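Local coordinates for protein taurocyamine kinase (Schistosoma mansoni, PDB 4WOD) that reversibly transfers phosphate between ATP and taurocyamine, a guanidino phosphagen precursor, as a magnesium-dependent kinase built from two fused phosphagen kinase repeats, at residues A[538-550]-A[570-584]. The protein carries 4 engineered substitutions. Numbering follows the deposited sequence.
Sequences RKQLVEDHFLFKN and IFHNNSKTFLVWVCE
Asp544 OD2 is gripped twice: Lys576 NZ reaches its syn side at 2.6 Å in a salt bridge, and a water that also contacts His572 NE2 donates to it. A second water links Asp544 OD1 to the same ammonium group. Lys576 gets there from the turn between strands 569-573 and 578-582 by running extended beyond CG, past the edge of the Phe546 ring. That ring is sandwiched, with Asp544 CB over one face and Leu579 CD2 over the other, the latter a CH-pi contact 3.7 Å from the ring centroid. Next along, Trp581 donates its indole N-H, NE1 to Leu547 O 3.0 Å, nearly straight (162°); the oxygen lies in the indole plane, yet the donor sits above the carbonyl plane. With CG anti to the backbone N (chi1 -171°), Phe548 is directed alongside the indole, the two running in opposite directions, and its CE2 edge meets Val582 O at 3.3 Å. Glu584 flanks this ring, OE2 salt-bridged to Arg589, predicted to bind ATP, and OE1 accepting from a water that also donates to Lys549 O. Beyond the Schellman motif ending helix 535-543, the contact thus passes from a water-lined ion pair, consistent with a charged Asp544, to ring packing with one indole N-H bond.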
loop_
_atom_site.group_PDB
_atom_site.type_symbol
_atom_site.label_atom_id
_atom_site.label_comp_id
_atom_site.label_asym_id
_atom_site.label_seq_id
_atom_site.Cartn_x
_atom_site.Cartn_y
_atom_site.Cartn_z
ATOM N N ARG A 538 2.616 -22.686 8.372
ATOM C CA ARG A 538 2.037 -21.390 8.040
ATOM C C ARG A 538 0.530 -21.342 8.322
ATOM O O ARG A 538 0.066 -20.429 8.998
ATOM C CB ARG A 538 2.314 -21.040 6.575
ATOM C CG ARG A 538 2.384 -19.543 6.307
ATOM C CD ARG A 538 3.171 -19.226 5.047
ATOM N NE ARG A 538 4.338 -18.404 5.351
ATOM C CZ ARG A 538 5.436 -18.362 4.608
ATOM N NH1 ARG A 538 5.528 -19.087 3.500
ATOM N NH2 ARG A 538 6.445 -17.590 4.970
ATOM N N LYS A 539 -0.221 -22.326 7.820
ATOM C CA LYS A 539 -1.671 -22.400 8.050
ATOM C C LYS A 539 -2.013 -22.407 9.533
ATOM O O LYS A 539 -2.903 -21.686 9.998
ATOM C CB LYS A 539 -2.274 -23.663 7.423
ATOM C CG LYS A 539 -2.055 -23.849 5.936
ATOM C CD LYS A 539 -2.815 -25.088 5.424
ATOM C CE LYS A 539 -3.082 -26.111 6.545
ATOM N NZ LYS A 539 -2.345 -27.405 6.406
ATOM N N GLN A 540 -1.302 -23.248 10.272
ATOM C CA GLN A 540 -1.570 -23.427 11.689
ATOM C C GLN A 540 -1.292 -22.161 12.493
ATOM O O GLN A 540 -1.968 -21.886 13.490
ATOM C CB GLN A 540 -0.745 -24.581 12.244
ATOM C CG GLN A 540 -1.206 -25.002 13.616
ATOM C CD GLN A 540 -2.714 -25.189 13.680
ATOM O OE1 GLN A 540 -3.276 -26.090 13.045
ATOM N NE2 GLN A 540 -3.380 -24.334 14.444
ATOM N N LEU A 541 -0.288 -21.399 12.064
ATOM C CA LEU A 541 0.024 -20.136 12.717
ATOM C C LEU A 541 -1.147 -19.176 12.536
ATOM O O LEU A 541 -1.551 -18.495 13.481
ATOM C CB LEU A 541 1.313 -19.536 12.155
ATOM C CG LEU A 541 2.590 -20.179 12.688
ATOM C CD1 LEU A 541 3.814 -19.680 11.928
ATOM C CD2 LEU A 541 2.706 -19.908 14.185
ATOM N N VAL A 542 -1.695 -19.139 11.321
ATOM C CA VAL A 542 -2.848 -18.291 11.029
ATOM C C VAL A 542 -4.071 -18.764 11.812
ATOM O O VAL A 542 -4.773 -17.951 12.410
ATOM C CB VAL A 542 -3.201 -18.262 9.522
ATOM C CG1 VAL A 542 -4.345 -17.271 9.276
ATOM C CG2 VAL A 542 -1.982 -17.885 8.676
ATOM N N GLU A 543 -4.313 -20.072 11.805
ATOM C CA GLU A 543 -5.380 -20.664 12.615
ATOM C C GLU A 543 -5.340 -20.211 14.080
ATOM O O GLU A 543 -6.373 -19.892 14.676
ATOM C CB GLU A 543 -5.300 -22.192 12.573
ATOM C CG GLU A 543 -6.662 -22.883 12.581
ATOM C CD GLU A 543 -6.637 -24.262 13.247
ATOM O OE1 GLU A 543 -5.725 -24.533 14.067
ATOM O OE2 GLU A 543 -7.520 -25.086 12.926
ATOM N N ASP A 544 -4.146 -20.201 14.663
ATOM C CA ASP A 544 -3.993 -19.843 16.070
ATOM C C ASP A 544 -3.999 -18.334 16.285
ATOM O O ASP A 544 -3.748 -17.874 17.391
ATOM C CB ASP A 544 -2.696 -20.423 16.635
ATOM C CG ASP A 544 -2.721 -21.930 16.721
ATOM O OD1 ASP A 544 -3.831 -22.495 16.756
ATOM O OD2 ASP A 544 -1.638 -22.546 16.762
ATOM N N HIS A 545 -4.265 -17.572 15.228
ATOM C CA HIS A 545 -4.173 -16.114 15.279
ATOM C C HIS A 545 -2.788 -15.683 15.756
ATOM O O HIS A 545 -2.650 -14.693 16.476
ATOM C CB HIS A 545 -5.251 -15.503 16.192
ATOM C CG HIS A 545 -6.649 -15.838 15.781
ATOM N ND1 HIS A 545 -7.242 -17.050 16.073
ATOM C CD2 HIS A 545 -7.572 -15.125 15.091
ATOM C CE1 HIS A 545 -8.469 -17.066 15.582
ATOM N NE2 HIS A 545 -8.694 -15.910 14.983
ATOM N N PHE A 546 -1.773 -16.449 15.371
ATOM C CA PHE A 546 -0.393 -16.031 15.574
ATOM C C PHE A 546 0.047 -15.405 14.262
ATOM O O PHE A 546 0.652 -16.060 13.424
ATOM C CB PHE A 546 0.516 -17.199 15.960
ATOM C CG PHE A 546 0.163 -17.846 17.268
ATOM C CD1 PHE A 546 -0.668 -17.208 18.177
ATOM C CD2 PHE A 546 0.669 -19.104 17.590
ATOM C CE1 PHE A 546 -0.997 -17.811 19.379
ATOM C CE2 PHE A 546 0.351 -19.709 18.791
ATOM C CZ PHE A 546 -0.482 -19.065 19.689
ATOM N N LEU A 547 -0.306 -14.138 14.080
ATOM C CA LEU A 547 -0.114 -13.481 12.800
ATOM C C LEU A 547 1.132 -12.621 12.793
ATOM O O LEU A 547 1.541 -12.085 13.805
ATOM C CB LEU A 547 -1.330 -12.613 12.450
ATOM C CG LEU A 547 -2.692 -13.310 12.500
ATOM C CD1 LEU A 547 -3.809 -12.277 12.434
ATOM C CD2 LEU A 547 -2.804 -14.328 11.375
ATOM N N PHE A 548 1.721 -12.475 11.622
ATOM C CA PHE A 548 2.829 -11.564 11.465
ATOM C C PHE A 548 2.744 -11.126 10.008
ATOM O O PHE A 548 3.351 -11.725 9.119
ATOM C CB PHE A 548 4.149 -12.260 11.847
ATOM C CG PHE A 548 5.345 -11.337 11.935
ATOM C CD1 PHE A 548 5.254 -10.004 11.581
ATOM C CD2 PHE A 548 6.555 -11.810 12.432
ATOM C CE1 PHE A 548 6.347 -9.178 11.666
ATOM C CE2 PHE A 548 7.653 -10.978 12.531
ATOM C CZ PHE A 548 7.540 -9.659 12.142
ATOM N N LYS A 549 1.917 -10.111 9.780
ATOM C CA LYS A 549 1.656 -9.601 8.445
ATOM C C LYS A 549 2.230 -8.196 8.277
ATOM O O LYS A 549 2.437 -7.479 9.251
ATOM C CB LYS A 549 0.150 -9.584 8.163
ATOM C CG LYS A 549 -0.600 -10.768 8.748
ATOM C CD LYS A 549 -2.102 -10.638 8.532
ATOM C CE LYS A 549 -2.450 -10.543 7.056
ATOM N NZ LYS A 549 -3.684 -11.321 6.746
ATOM N N ASN A 550 2.469 -7.800 7.035
ATOM C CA ASN A 550 2.908 -6.442 6.758
ATOM C C ASN A 550 1.712 -5.567 6.432
ATOM O O ASN A 550 1.607 -5.048 5.330
ATOM C CB ASN A 550 3.927 -6.427 5.609
ATOM C CG ASN A 550 3.403 -7.091 4.340
ATOM O OD1 ASN A 550 2.341 -7.715 4.337
ATOM N ND2 ASN A 550 4.155 -6.955 3.254
ATOM N N ILE A 570 8.383 -16.358 13.920
ATOM C CA ILE A 570 7.687 -16.613 15.160
ATOM C C ILE A 570 8.243 -17.888 15.779
ATOM O O ILE A 570 8.378 -18.901 15.095
ATOM C CB ILE A 570 6.158 -16.761 14.944
ATOM C CG1 ILE A 570 5.578 -15.491 14.303
ATOM C CG2 ILE A 570 5.447 -17.069 16.280
ATOM C CD1 ILE A 570 4.120 -15.623 13.915
ATOM N N PHE A 571 8.552 -17.819 17.074
ATOM C CA PHE A 571 8.966 -18.974 17.876
ATOM C C PHE A 571 7.883 -19.268 18.912
ATOM O O PHE A 571 7.295 -18.354 19.473
ATOM C CB PHE A 571 10.307 -18.693 18.576
ATOM C CG PHE A 571 10.718 -19.745 19.589
ATOM C CD1 PHE A 571 11.463 -20.841 19.198
ATOM C CD2 PHE A 571 10.385 -19.609 20.936
ATOM C CE1 PHE A 571 11.848 -21.814 20.120
ATOM C CE2 PHE A 571 10.773 -20.574 21.878
ATOM C CZ PHE A 571 11.505 -21.674 21.463
ATOM N N HIS A 572 7.600 -20.540 19.164
ATOM C CA HIS A 572 6.870 -20.864 20.378
ATOM C C HIS A 572 7.149 -22.287 20.829
ATOM O O HIS A 572 7.644 -23.113 20.061
ATOM C CB HIS A 572 5.353 -20.629 20.215
ATOM C CG HIS A 572 4.689 -21.461 19.157
ATOM N ND1 HIS A 572 4.680 -22.842 19.177
ATOM C CD2 HIS A 572 3.964 -21.098 18.070
ATOM C CE1 HIS A 572 4.003 -23.291 18.134
ATOM N NE2 HIS A 572 3.555 -22.254 17.448
ATOM N N ASN A 573 6.833 -22.556 22.091
ATOM C CA ASN A 573 6.964 -23.905 22.614
ATOM C C ASN A 573 5.759 -24.732 22.154
ATOM O O ASN A 573 4.832 -24.207 21.511
ATOM C CB ASN A 573 7.099 -23.898 24.148
ATOM C CG ASN A 573 5.932 -23.214 24.867
ATOM O OD1 ASN A 573 4.992 -22.722 24.246
ATOM N ND2 ASN A 573 5.993 -23.200 26.201
ATOM N N ASN A 574 5.780 -26.027 22.432
ATOM C CA ASN A 574 4.717 -26.875 21.924
ATOM C C ASN A 574 3.341 -26.496 22.443
ATOM O O ASN A 574 2.357 -26.506 21.682
ATOM C CB ASN A 574 4.998 -28.339 22.255
ATOM C CG ASN A 574 4.053 -29.274 21.530
ATOM O OD1 ASN A 574 3.032 -29.691 22.076
ATOM N ND2 ASN A 574 4.379 -29.587 20.279
ATOM N N SER A 575 3.274 -26.162 23.735
ATOM C CA SER A 575 2.036 -25.765 24.401
ATOM C C SER A 575 1.509 -24.397 23.986
ATOM O O SER A 575 0.399 -24.024 24.370
ATOM C CB SER A 575 2.236 -25.750 25.920
ATOM O OG SER A 575 2.537 -27.044 26.393
ATOM N N LYS A 576 2.330 -23.644 23.250
ATOM C CA LYS A 576 2.003 -22.280 22.826
ATOM C C LYS A 576 1.754 -21.343 24.008
ATOM O O LYS A 576 0.912 -20.446 23.936
ATOM C CB LYS A 576 0.794 -22.282 21.881
ATOM C CG LYS A 576 1.068 -23.028 20.598
ATOM C CD LYS A 576 -0.192 -23.293 19.801
ATOM C CE LYS A 576 -0.011 -24.542 18.932
ATOM N NZ LYS A 576 -1.107 -24.744 17.946
ATOM N N THR A 577 2.532 -21.535 25.070
ATOM C CA THR A 577 2.440 -20.732 26.279
ATOM C C THR A 577 3.663 -19.846 26.448
ATOM O O THR A 577 3.717 -19.015 27.348
ATOM C CB THR A 577 2.290 -21.596 27.529
ATOM O OG1 THR A 577 3.429 -22.451 27.657
ATOM C CG2 THR A 577 1.022 -22.427 27.442
ATOM N N PHE A 578 4.630 -20.023 25.562
ATOM C CA PHE A 578 5.795 -19.158 25.508
ATOM C C PHE A 578 6.106 -18.914 24.033
ATOM O O PHE A 578 6.280 -19.858 23.270
ATOM C CB PHE A 578 7.000 -19.785 26.242
ATOM C CG PHE A 578 8.221 -18.911 26.231
ATOM C CD1 PHE A 578 8.310 -17.821 27.083
ATOM C CD2 PHE A 578 9.263 -19.163 25.347
ATOM C CE1 PHE A 578 9.437 -16.991 27.065
ATOM C CE2 PHE A 578 10.397 -18.338 25.327
ATOM C CZ PHE A 578 10.471 -17.254 26.177
ATOM N N LEU A 579 6.124 -17.647 23.629
ATOM C CA LEU A 579 6.272 -17.303 22.216
ATOM C C LEU A 579 7.191 -16.100 22.081
ATOM O O LEU A 579 7.258 -15.285 22.990
ATOM C CB LEU A 579 4.918 -16.979 21.575
ATOM C CG LEU A 579 3.699 -17.833 21.967
ATOM C CD1 LEU A 579 3.006 -17.168 23.140
ATOM C CD2 LEU A 579 2.748 -18.019 20.788
ATOM N N VAL A 580 7.880 -15.999 20.946
ATOM C CA VAL A 580 8.719 -14.840 20.659
ATOM C C VAL A 580 8.474 -14.403 19.216
ATOM O O VAL A 580 8.563 -15.213 18.301
ATOM C CB VAL A 580 10.233 -15.123 20.855
ATOM C CG1 VAL A 580 11.038 -13.816 20.716
ATOM C CG2 VAL A 580 10.516 -15.775 22.227
ATOM N N TRP A 581 8.129 -13.135 19.022
ATOM C CA TRP A 581 8.060 -12.579 17.669
ATOM C C TRP A 581 9.402 -11.929 17.356
ATOM O O TRP A 581 9.875 -11.084 18.119
ATOM C CB TRP A 581 6.942 -11.541 17.553
ATOM C CG TRP A 581 5.641 -12.044 17.005
ATOM C CD1 TRP A 581 5.039 -11.672 15.828
ATOM C CD2 TRP A 581 4.765 -13.002 17.617
ATOM N NE1 TRP A 581 3.848 -12.350 15.671
ATOM C CE2 TRP A 581 3.656 -13.167 16.757
ATOM C CE3 TRP A 581 4.814 -13.740 18.805
ATOM C CZ2 TRP A 581 2.605 -14.041 17.052
ATOM C CZ3 TRP A 581 3.764 -14.602 19.100
ATOM C CH2 TRP A 581 2.679 -14.749 18.224
ATOM N N VAL A 582 9.996 -12.284 16.226
ATOM C CA VAL A 582 11.338 -11.813 15.903
ATOM C C VAL A 582 11.271 -10.687 14.873
ATOM O O VAL A 582 10.720 -10.856 13.780
ATOM C CB VAL A 582 12.221 -12.961 15.391
ATOM C CG1 VAL A 582 13.601 -12.449 15.014
ATOM C CG2 VAL A 582 12.343 -14.045 16.468
ATOM N N CYS A 583 11.789 -9.526 15.268
ATOM C CA CYS A 583 11.979 -8.396 14.367
ATOM C C CYS A 583 10.698 -7.830 13.738
ATOM O O CYS A 583 10.676 -7.519 12.533
ATOM C CB CYS A 583 12.948 -8.782 13.246
ATOM S SG CYS A 583 13.683 -7.343 12.438
ATOM N N GLU A 584 9.647 -7.674 14.531
ATOM C CA GLU A 584 8.467 -6.936 14.070
ATOM C C GLU A 584 8.689 -5.428 14.271
ATOM O O GLU A 584 9.266 -4.757 13.402
ATOM C CB GLU A 584 7.198 -7.394 14.791
ATOM C CG GLU A 584 5.952 -6.762 14.216
ATOM C CD GLU A 584 4.676 -7.376 14.757
ATOM O OE1 GLU A 584 3.828 -7.783 13.930
ATOM O OE2 GLU A 584 4.525 -7.448 16.001
HETATM O O HOH W 1 -3.981 -24.779 18.152
HETATM O O HOH W 2 0.957 -22.237 15.589
HETATM O O HOH W 3 3.028 -6.484 11.505
#